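Local coordinates for oligopeptide ABC transporter, periplasmic oligopeptide-binding protein, putative (Thermotoga maritima MSB8, PDB 5IPW) that probably binds oligopeptides in the periplasm and delivers them to a membrane ABC transporter for uptake, at residues Asn603-Pro609 with Gln628-Glu632; Gly295-Trp301 with Ser597-Lys602; Trp522-Tyr528 with Val542-Pro548. One frame throughout, in Å; residues are numbered along the deposited sequence.

Interaction 1. Residues Asn603-Pro609 with Gln628-Glu632; sequences NNFRNVP and QFFIE
Asn607 and Gln628 close one end of this short antiparallel pairing: each side-chain amide donates to the other residue's backbone carbonyl. ND2 of Asn607 gives its hydrogen to Gln628 O at 2.7 Å, nearly along the C=O axis and close to its own amide plane. NE2 of Gln628 reaches Asn607 O at 3.0 Å and lies in that carbonyl's plane. NE2 also serves Met625 O, while OD1 of Asn607 accepts from the backbone nitrogens of Glu54 and Lys55, so the buried Asn607 amide is held at oxygen and nitrogen alike.

Over the middle of the Phe629 ring sits Val608 CG2, 4.1 Å from the centroid, a CH-pi contact, and Asn607 O lies at the ring edge. The Phe605 and Phe629 rings form an oblique pair, planes at 72°, with Phe605 CE1 3.6 Å from Phe629 CD2.

Phe630 and Arg606 point to the face of the sheet away from Phe605 and Ile631. With chi1 at 77°, Phe630 CG stands between the backbone N and carbonyl carbon, which turns the ring under Arg606; Arg606 CB lies 3.7 Å from the ring centroid, over the face. Arg606 then bends away to grip Asn603 O side-on through NE and NH2, while NH1 pairs with Glu54.

Arg606 and Phe630 form a hydrogen-bonded pair, with Arg606 N to Phe630 O at 2.7 Å and Phe630 N to Arg606 O at 3.2 Å. Glu632 N to Asn604 O extends it by one bond, and a water bridges Asn604 ND2 and Glu632 O.

This two-stranded sheet, 605-606 with 630-631, places the C-terminal end of the chain beside strand 326-333, whose Leu329 and Trp331 meet Val608, and strand 299-300, whose Met299 touches Phe605 and Phe629.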
# COMPACT_ATOMS: atom_id res chain seq x y z
N ASN A 603 -2.44 -8.66 25.56
CA ASN A 603 -1.39 -9.62 25.87
C ASN A 603 -1.75 -11.06 25.56
O ASN A 603 -0.85 -11.89 25.38
CB ASN A 603 -0.97 -9.50 27.33
CG ASN A 603 -0.30 -8.18 27.64
OD1 ASN A 603 0.29 -7.56 26.76
ND2 ASN A 603 -0.41 -7.74 28.88
N ASN A 604 -3.04 -11.37 25.51
CA ASN A 604 -3.50 -12.72 25.19
C ASN A 604 -3.97 -12.85 23.73
O ASN A 604 -4.57 -13.86 23.35
CB ASN A 604 -4.61 -13.15 26.15
CG ASN A 604 -5.92 -12.42 25.92
OD1 ASN A 604 -5.95 -11.26 25.49
ND2 ASN A 604 -7.03 -13.11 26.21
N PHE A 605 -3.67 -11.82 22.94
CA PHE A 605 -4.00 -11.79 21.53
C PHE A 605 -2.70 -11.96 20.75
O PHE A 605 -1.83 -11.09 20.78
CB PHE A 605 -4.69 -10.48 21.16
CG PHE A 605 -5.38 -10.52 19.84
CD1 PHE A 605 -4.69 -10.28 18.67
CD2 PHE A 605 -6.74 -10.84 19.77
CE1 PHE A 605 -5.34 -10.33 17.44
CE2 PHE A 605 -7.39 -10.89 18.55
CZ PHE A 605 -6.69 -10.63 17.39
N ARG A 606 -2.59 -13.08 20.04
CA ARG A 606 -1.30 -13.57 19.59
C ARG A 606 -1.19 -13.72 18.08
O ARG A 606 -2.16 -13.49 17.36
CB ARG A 606 -1.02 -14.90 20.28
CG ARG A 606 -0.66 -14.73 21.75
CD ARG A 606 0.72 -14.11 21.86
NE ARG A 606 0.76 -13.01 22.82
CZ ARG A 606 1.81 -12.23 23.03
NH1 ARG A 606 2.94 -12.40 22.35
NH2 ARG A 606 1.74 -11.27 23.95
N ASN A 607 0.01 -14.09 17.62
CA ASN A 607 0.34 -14.21 16.19
C ASN A 607 0.27 -12.87 15.47
O ASN A 607 0.06 -12.83 14.25
CB ASN A 607 -0.53 -15.28 15.49
CG ASN A 607 -0.02 -16.71 15.68
OD1 ASN A 607 1.10 -16.94 16.11
ND2 ASN A 607 -0.85 -17.67 15.35
N VAL A 608 0.47 -11.78 16.21
CA VAL A 608 0.53 -10.44 15.63
C VAL A 608 2.00 -10.05 15.54
O VAL A 608 2.70 -10.09 16.54
CB VAL A 608 -0.21 -9.40 16.50
CG1 VAL A 608 -0.27 -8.06 15.79
CG2 VAL A 608 -1.63 -9.85 16.83
N PRO A 609 2.47 -9.67 14.33
CA PRO A 609 3.88 -9.31 14.14
C PRO A 609 4.32 -8.10 14.95
O PRO A 609 3.61 -7.10 15.00
CB PRO A 609 3.97 -8.98 12.64
CG PRO A 609 2.76 -9.55 12.02
CD PRO A 609 1.70 -9.61 13.08
N GLN A 628 -4.63 -15.89 10.83
CA GLN A 628 -3.90 -16.72 11.81
C GLN A 628 -3.64 -16.04 13.15
O GLN A 628 -2.87 -16.55 13.97
CB GLN A 628 -2.58 -17.29 11.22
CG GLN A 628 -1.58 -16.29 10.66
CD GLN A 628 -0.75 -15.59 11.71
OE1 GLN A 628 -0.02 -16.23 12.47
NE2 GLN A 628 -0.84 -14.27 11.75
N PHE A 629 -4.28 -14.90 13.38
CA PHE A 629 -4.31 -14.31 14.73
C PHE A 629 -5.11 -15.24 15.61
O PHE A 629 -6.02 -15.90 15.13
CB PHE A 629 -5.01 -12.96 14.75
CG PHE A 629 -4.28 -11.85 14.02
CD1 PHE A 629 -2.97 -11.99 13.58
CD2 PHE A 629 -4.91 -10.63 13.84
CE1 PHE A 629 -2.32 -10.95 12.93
CE2 PHE A 629 -4.27 -9.58 13.21
CZ PHE A 629 -2.97 -9.75 12.74
N PHE A 630 -4.77 -15.29 16.89
CA PHE A 630 -5.59 -16.02 17.85
C PHE A 630 -5.62 -15.41 19.24
O PHE A 630 -4.77 -14.59 19.58
CB PHE A 630 -5.17 -17.50 17.93
CG PHE A 630 -3.92 -17.76 18.73
CD1 PHE A 630 -2.66 -17.55 18.18
CD2 PHE A 630 -3.99 -18.26 20.02
CE1 PHE A 630 -1.51 -17.83 18.90
CE2 PHE A 630 -2.85 -18.54 20.75
CZ PHE A 630 -1.60 -18.31 20.19
N ILE A 631 -6.61 -15.84 20.01
CA ILE A 631 -6.78 -15.46 21.40
C ILE A 631 -6.46 -16.67 22.28
O ILE A 631 -7.04 -17.74 22.09
CB ILE A 631 -8.24 -15.01 21.67
CG1 ILE A 631 -8.57 -13.78 20.84
CG2 ILE A 631 -8.46 -14.70 23.15
CD1 ILE A 631 -10.05 -13.64 20.56
N GLU A 632 -5.59 -16.48 23.25
CA GLU A 632 -5.23 -17.57 24.16
C GLU A 632 -6.46 -18.13 24.85
O GLU A 632 -7.35 -17.37 25.23
CB GLU A 632 -4.21 -17.09 25.19
CG GLU A 632 -2.86 -16.80 24.58
CD GLU A 632 -1.87 -16.20 25.56
OE1 GLU A 632 -2.28 -15.73 26.64
OE2 GLU A 632 -0.66 -16.17 25.22
O HOH W 1 -6.71 -15.78 27.59

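Interaction 2. Residues Gly295-Trp301 with Ser597-Lys602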
# COMPACT_ATOMS: atom_id res chain seq x y z
N GLY A 295 -8.27 -1.18 27.58
CA GLY A 295 -8.13 -2.59 27.25
C GLY A 295 -9.42 -3.21 26.77
O GLY A 295 -9.67 -4.40 27.00
N GLU A 296 -10.25 -2.42 26.09
CA GLU A 296 -11.51 -2.90 25.55
C GLU A 296 -11.41 -3.25 24.06
O GLU A 296 -12.39 -3.65 23.45
CB GLU A 296 -12.62 -1.87 25.78
CG GLU A 296 -13.07 -1.78 27.23
CD GLU A 296 -14.22 -0.80 27.44
OE1 GLU A 296 -14.50 0.01 26.53
OE2 GLU A 296 -14.83 -0.83 28.53
N ILE A 297 -10.21 -3.09 23.49
CA ILE A 297 -9.94 -3.49 22.12
C ILE A 297 -8.89 -4.60 22.13
O ILE A 297 -7.79 -4.43 22.66
CB ILE A 297 -9.43 -2.30 21.29
CG1 ILE A 297 -10.46 -1.17 21.30
CG2 ILE A 297 -9.10 -2.76 19.87
CD1 ILE A 297 -10.14 -0.01 20.39
N ASP A 298 -9.23 -5.74 21.53
CA ASP A 298 -8.38 -6.92 21.55
C ASP A 298 -7.18 -6.79 20.62
O ASP A 298 -6.07 -7.21 20.97
CB ASP A 298 -9.19 -8.15 21.20
CG ASP A 298 -10.09 -8.59 22.33
OD1 ASP A 298 -9.60 -8.60 23.49
OD2 ASP A 298 -11.26 -8.94 22.07
N MET A 299 -7.40 -6.21 19.45
CA MET A 299 -6.31 -5.81 18.57
C MET A 299 -6.84 -4.89 17.48
O MET A 299 -7.87 -5.18 16.86
CB MET A 299 -5.58 -7.04 17.97
CG MET A 299 -5.48 -7.11 16.45
SD MET A 299 -4.33 -5.98 15.69
CE MET A 299 -5.13 -5.73 14.14
N GLN A 300 -6.14 -3.79 17.24
CA GLN A 300 -6.54 -2.87 16.19
C GLN A 300 -5.40 -1.94 15.86
O GLN A 300 -4.59 -1.58 16.72
CB GLN A 300 -7.77 -2.06 16.60
CG GLN A 300 -8.38 -1.26 15.45
CD GLN A 300 -9.80 -0.79 15.72
OE1 GLN A 300 -10.56 -1.43 16.46
NE2 GLN A 300 -10.18 0.32 15.11
N TRP A 301 -5.34 -1.57 14.60
CA TRP A 301 -4.40 -0.58 14.11
C TRP A 301 -5.15 0.59 13.48
O TRP A 301 -4.70 1.73 13.57
CB TRP A 301 -3.48 -1.22 13.07
CG TRP A 301 -2.66 -0.23 12.30
CD1 TRP A 301 -1.53 0.38 12.72
CD2 TRP A 301 -2.91 0.24 10.98
NE1 TRP A 301 -1.05 1.22 11.74
CE2 TRP A 301 -1.88 1.16 10.66
CE3 TRP A 301 -3.91 -0.02 10.02
CZ2 TRP A 301 -1.81 1.82 9.43
CZ3 TRP A 301 -3.84 0.64 8.80
CH2 TRP A 301 -2.80 1.55 8.51
N SER A 597 3.36 4.29 13.22
CA SER A 597 1.94 4.06 12.95
C SER A 597 1.51 2.87 13.79
O SER A 597 1.35 1.76 13.28
CB SER A 597 1.72 3.77 11.46
OG SER A 597 0.34 3.66 11.16
N PRO A 598 1.34 3.09 15.10
CA PRO A 598 1.27 1.99 16.04
C PRO A 598 -0.07 1.28 16.08
O PRO A 598 -1.10 1.83 15.70
CB PRO A 598 1.54 2.67 17.38
CG PRO A 598 0.95 4.02 17.21
CD PRO A 598 1.25 4.39 15.78
N ALA A 599 -0.02 0.05 16.56
CA ALA A 599 -1.21 -0.76 16.77
C ALA A 599 -1.15 -1.24 18.20
O ALA A 599 -0.12 -1.10 18.87
CB ALA A 599 -1.21 -1.95 15.83
N ILE A 600 -2.25 -1.81 18.67
CA ILE A 600 -2.24 -2.46 19.96
C ILE A 600 -2.81 -3.85 19.84
O ILE A 600 -3.62 -4.12 18.96
CB ILE A 600 -2.99 -1.65 21.05
CG1 ILE A 600 -4.50 -1.66 20.82
CG2 ILE A 600 -2.47 -0.22 21.09
CD1 ILE A 600 -5.29 -1.09 21.99
N ALA A 601 -2.36 -4.71 20.74
CA ALA A 601 -2.87 -6.05 20.85
C ALA A 601 -2.86 -6.41 22.32
O ALA A 601 -1.87 -6.22 22.99
CB ALA A 601 -1.99 -7.02 20.07
N LYS A 602 -3.97 -6.93 22.82
CA LYS A 602 -4.00 -7.46 24.16
C LYS A 602 -2.90 -8.49 24.33
O LYS A 602 -2.49 -9.14 23.37
CB LYS A 602 -5.36 -8.09 24.45
CG LYS A 602 -6.49 -7.08 24.56
CD LYS A 602 -6.49 -6.35 25.89
CE LYS A 602 -7.10 -7.21 26.98
NZ LYS A 602 -7.34 -6.38 28.18
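Lys602 lies along the turn that precedes strand 299-300, and its side chain can be followed atom by atom. CB stands 3.7 Å from Asp298 O, the carbonyl that also accepts the backbone N of Lys602. CG meets Ile297 O at 3.5 Å and Asp298 OD1 at 3.6 Å. Bends at chi2 (-78°) and chi3 (-79°) then fold the chain back over the turn: CD and CE both approach Gly295 O, CE at 3.8 Å. NZ finally makes a weak bond to that same Gly295 O, at 3.3 Å, and a further hydrogen bond to Gly324 O. Gly295, with positive phi, ends the preceding helix in a Schellman motif.

Beyond the lysine the contact is a regular antiparallel pairing. Gln300 and Ile600 exchange both backbone bonds, Gln300 N to Ile600 O and Ile600 N to Gln300 O, while Met299 and Ala601 form the adjoining non-hydrogen-bonded pair. At the far end, Trp301 NE1 donates to Ser597 OG at 2.9 Å and more weakly to Ser597 O; Ser597 OG also bonds Gly305 O.

The lysine NZ is thus bonded chiefly to Gly324 O, whereas Asp298, whose OD1 stays 5.7 Å from Lys602 NZ, pairs with Arg64. The chemistry implies a buried pairing that rests mainly on backbone bonds, with the indole N-H to Ser597 at one end and a weak lysine bond at the other.

Interaction 3. Residues Trp522-Tyr528 with Val542-Pro548; sequences WSGWISY and VPEGPEP
With chi1 at -74°, Trp525 swings its CG opposite the carbonyl carbon and lowers the indole from helix 523-534 into the curve of the 542-548 loop, whereas Tyr528, its CG opposite the backbone N (chi1 174°), carries its ring over Pro543. Trp525 has far more surface covered than any other residue here. One face of its indole receives Pro543, through the carbonyl O toward the rim and through CG, 4.3 Å from Trp525 CD2. Glu547 occupies the opposite face: its CA stands 3.9 Å from the centroid of the five-membered ring, Glu547 CG lies 3.8 Å from Trp525 CE3, and the carboxylate runs nearly parallel to the ring, the planes 19° apart. OE2 of Glu547 is bonded to Tyr553 OH, which is consistent with the carboxylate being held in that orientation over the ring. At the edge, Trp525 NE1 donates to Gly545 O at 3.1 Å, approaching from above the carbonyl plane. Replacing Trp525 by alanine is likely to leave Gly545 O without this donor and open a gap between Pro543 and Glu547, freeing the loop to shift.

Two flanking contacts extend the grip. Pro543 CD lies over the Tyr528 ring, 4.2 Å from its centroid, and Val542 CG2 approaches Tyr528 OH. Pro548 CB sits over the five-membered ring of Trp522 at 3.6 Å from the centroid, while Pro548 CD packs on Trp525 CB at 3.5 Å. Across these two segments one hydrogen bond is accompanied by three CH-pi contacts.

The loop joins helix 523-534 to helix 550-564, whose Val552 touches Trp522 and whose Tyr553 touches Trp525 and Pro548, while Asn357 and Arg353 of helix 350-357 touch Trp522 and Pro546.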
# COMPACT_ATOMS: atom_id res chain seq x y z
N TRP A 522 10.36 19.36 -16.19
CA TRP A 522 10.86 18.54 -17.30
C TRP A 522 9.79 17.69 -18.00
O TRP A 522 10.10 16.96 -18.94
CB TRP A 522 12.01 17.64 -16.83
CG TRP A 522 13.22 18.39 -16.38
CD1 TRP A 522 13.73 19.53 -16.93
CD2 TRP A 522 14.11 18.04 -15.30
NE1 TRP A 522 14.86 19.92 -16.25
CE2 TRP A 522 15.12 19.02 -15.25
CE3 TRP A 522 14.15 16.99 -14.38
CZ2 TRP A 522 16.15 18.99 -14.32
CZ3 TRP A 522 15.18 16.96 -13.43
CH2 TRP A 522 16.16 17.96 -13.41
N SER A 523 8.53 17.80 -17.56
CA SER A 523 7.42 17.00 -18.12
C SER A 523 7.28 17.12 -19.63
O SER A 523 6.82 16.17 -20.28
CB SER A 523 6.10 17.40 -17.46
OG SER A 523 6.11 17.12 -16.08
N GLY A 524 7.63 18.27 -20.19
CA GLY A 524 7.59 18.47 -21.64
C GLY A 524 8.54 17.50 -22.33
O GLY A 524 8.12 16.69 -23.16
N TRP A 525 9.81 17.58 -21.95
CA TRP A 525 10.85 16.75 -22.54
C TRP A 525 10.69 15.26 -22.23
O TRP A 525 10.90 14.42 -23.10
CB TRP A 525 12.23 17.23 -22.06
CG TRP A 525 12.65 18.49 -22.73
CD1 TRP A 525 12.49 19.77 -22.26
CD2 TRP A 525 13.29 18.61 -24.00
NE1 TRP A 525 12.99 20.67 -23.16
CE2 TRP A 525 13.49 19.99 -24.24
CE3 TRP A 525 13.71 17.69 -24.96
CZ2 TRP A 525 14.10 20.46 -25.40
CZ3 TRP A 525 14.32 18.15 -26.11
CH2 TRP A 525 14.51 19.53 -26.32
N ILE A 526 10.32 14.95 -20.99
CA ILE A 526 10.08 13.56 -20.57
C ILE A 526 9.00 12.91 -21.43
O ILE A 526 9.11 11.75 -21.81
CB ILE A 526 9.68 13.49 -19.08
CG1 ILE A 526 10.87 13.85 -18.20
CG2 ILE A 526 9.18 12.09 -18.72
CD1 ILE A 526 10.49 14.26 -16.80
N SER A 527 7.96 13.67 -21.74
CA SER A 527 6.87 13.18 -22.58
C SER A 527 7.34 13.06 -24.04
O SER A 527 6.97 12.11 -24.74
CB SER A 527 5.69 14.13 -22.47
OG SER A 527 4.52 13.55 -22.99
N TYR A 528 8.15 14.02 -24.48
CA TYR A 528 8.77 13.99 -25.81
C TYR A 528 9.70 12.77 -25.96
O TYR A 528 9.71 12.12 -27.01
CB TYR A 528 9.52 15.31 -26.07
CG TYR A 528 10.33 15.36 -27.35
CD1 TYR A 528 9.78 14.97 -28.57
CD2 TYR A 528 11.65 15.83 -27.35
CE1 TYR A 528 10.52 15.01 -29.75
CE2 TYR A 528 12.39 15.88 -28.52
CZ TYR A 528 11.82 15.47 -29.72
OH TYR A 528 12.54 15.52 -30.89
N VAL A 542 8.86 19.69 -31.28
CA VAL A 542 9.80 19.67 -30.15
C VAL A 542 9.37 20.73 -29.14
O VAL A 542 9.01 21.84 -29.53
CB VAL A 542 11.24 19.98 -30.63
CG1 VAL A 542 12.22 20.03 -29.46
CG2 VAL A 542 11.69 18.96 -31.66
N PRO A 543 9.42 20.41 -27.82
CA PRO A 543 9.07 21.41 -26.81
C PRO A 543 10.27 22.25 -26.38
O PRO A 543 11.41 21.76 -26.39
CB PRO A 543 8.56 20.56 -25.65
CG PRO A 543 9.38 19.32 -25.74
CD PRO A 543 9.75 19.12 -27.19
N GLU A 544 10.01 23.50 -25.99
CA GLU A 544 11.05 24.39 -25.47
C GLU A 544 11.30 24.13 -23.99
O GLU A 544 10.73 23.20 -23.40
CB GLU A 544 10.67 25.87 -25.72
CG GLU A 544 9.64 26.48 -24.76
CD GLU A 544 8.19 26.23 -25.17
OE1 GLU A 544 7.35 27.13 -24.96
OE2 GLU A 544 7.89 25.13 -25.68
N GLY A 545 12.15 24.95 -23.38
CA GLY A 545 12.46 24.84 -21.96
C GLY A 545 13.74 24.05 -21.74
O GLY A 545 14.24 23.42 -22.67
N PRO A 546 14.27 24.09 -20.51
CA PRO A 546 15.49 23.35 -20.24
C PRO A 546 15.27 21.85 -20.39
O PRO A 546 14.24 21.33 -19.96
CB PRO A 546 15.81 23.69 -18.77
CG PRO A 546 14.97 24.87 -18.44
CD PRO A 546 13.75 24.74 -19.30
N GLU A 547 16.22 21.17 -21.03
CA GLU A 547 16.21 19.72 -21.13
C GLU A 547 16.74 19.15 -19.81
O GLU A 547 17.59 19.78 -19.17
CB GLU A 547 17.08 19.27 -22.30
CG GLU A 547 16.84 17.84 -22.73
CD GLU A 547 17.60 17.45 -23.99
OE1 GLU A 547 18.36 18.29 -24.52
OE2 GLU A 547 17.43 16.30 -24.45
N PRO A 548 16.22 17.98 -19.39
CA PRO A 548 16.74 17.34 -18.16
C PRO A 548 18.11 16.70 -18.36
O PRO A 548 18.47 16.40 -19.49
CB PRO A 548 15.71 16.23 -17.88
CG PRO A 548 15.06 15.96 -19.19
CD PRO A 548 15.03 17.28 -19.90

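Interactions 1 and 2 are neighbours, their centres 11 Å apart, and they touch where Phe605 packs on Met299 and Asp298. Strand 599-602 of interaction 2 runs almost directly into strand 605-606 of interaction 1, and both contacts lean on strand 326-333, so together they tie the last part of the chain to one region of the fold. Interaction 3 is at the surface, across the chain's centre; its centre is about 54 Å from that of interaction 1 and about 50 Å from that of interaction 2 (nearest atoms about 38 and 30 Å). A long excursion of 295 residues, including this distant helix-loop unit among many other helices and strands, separates the segments of interaction 2.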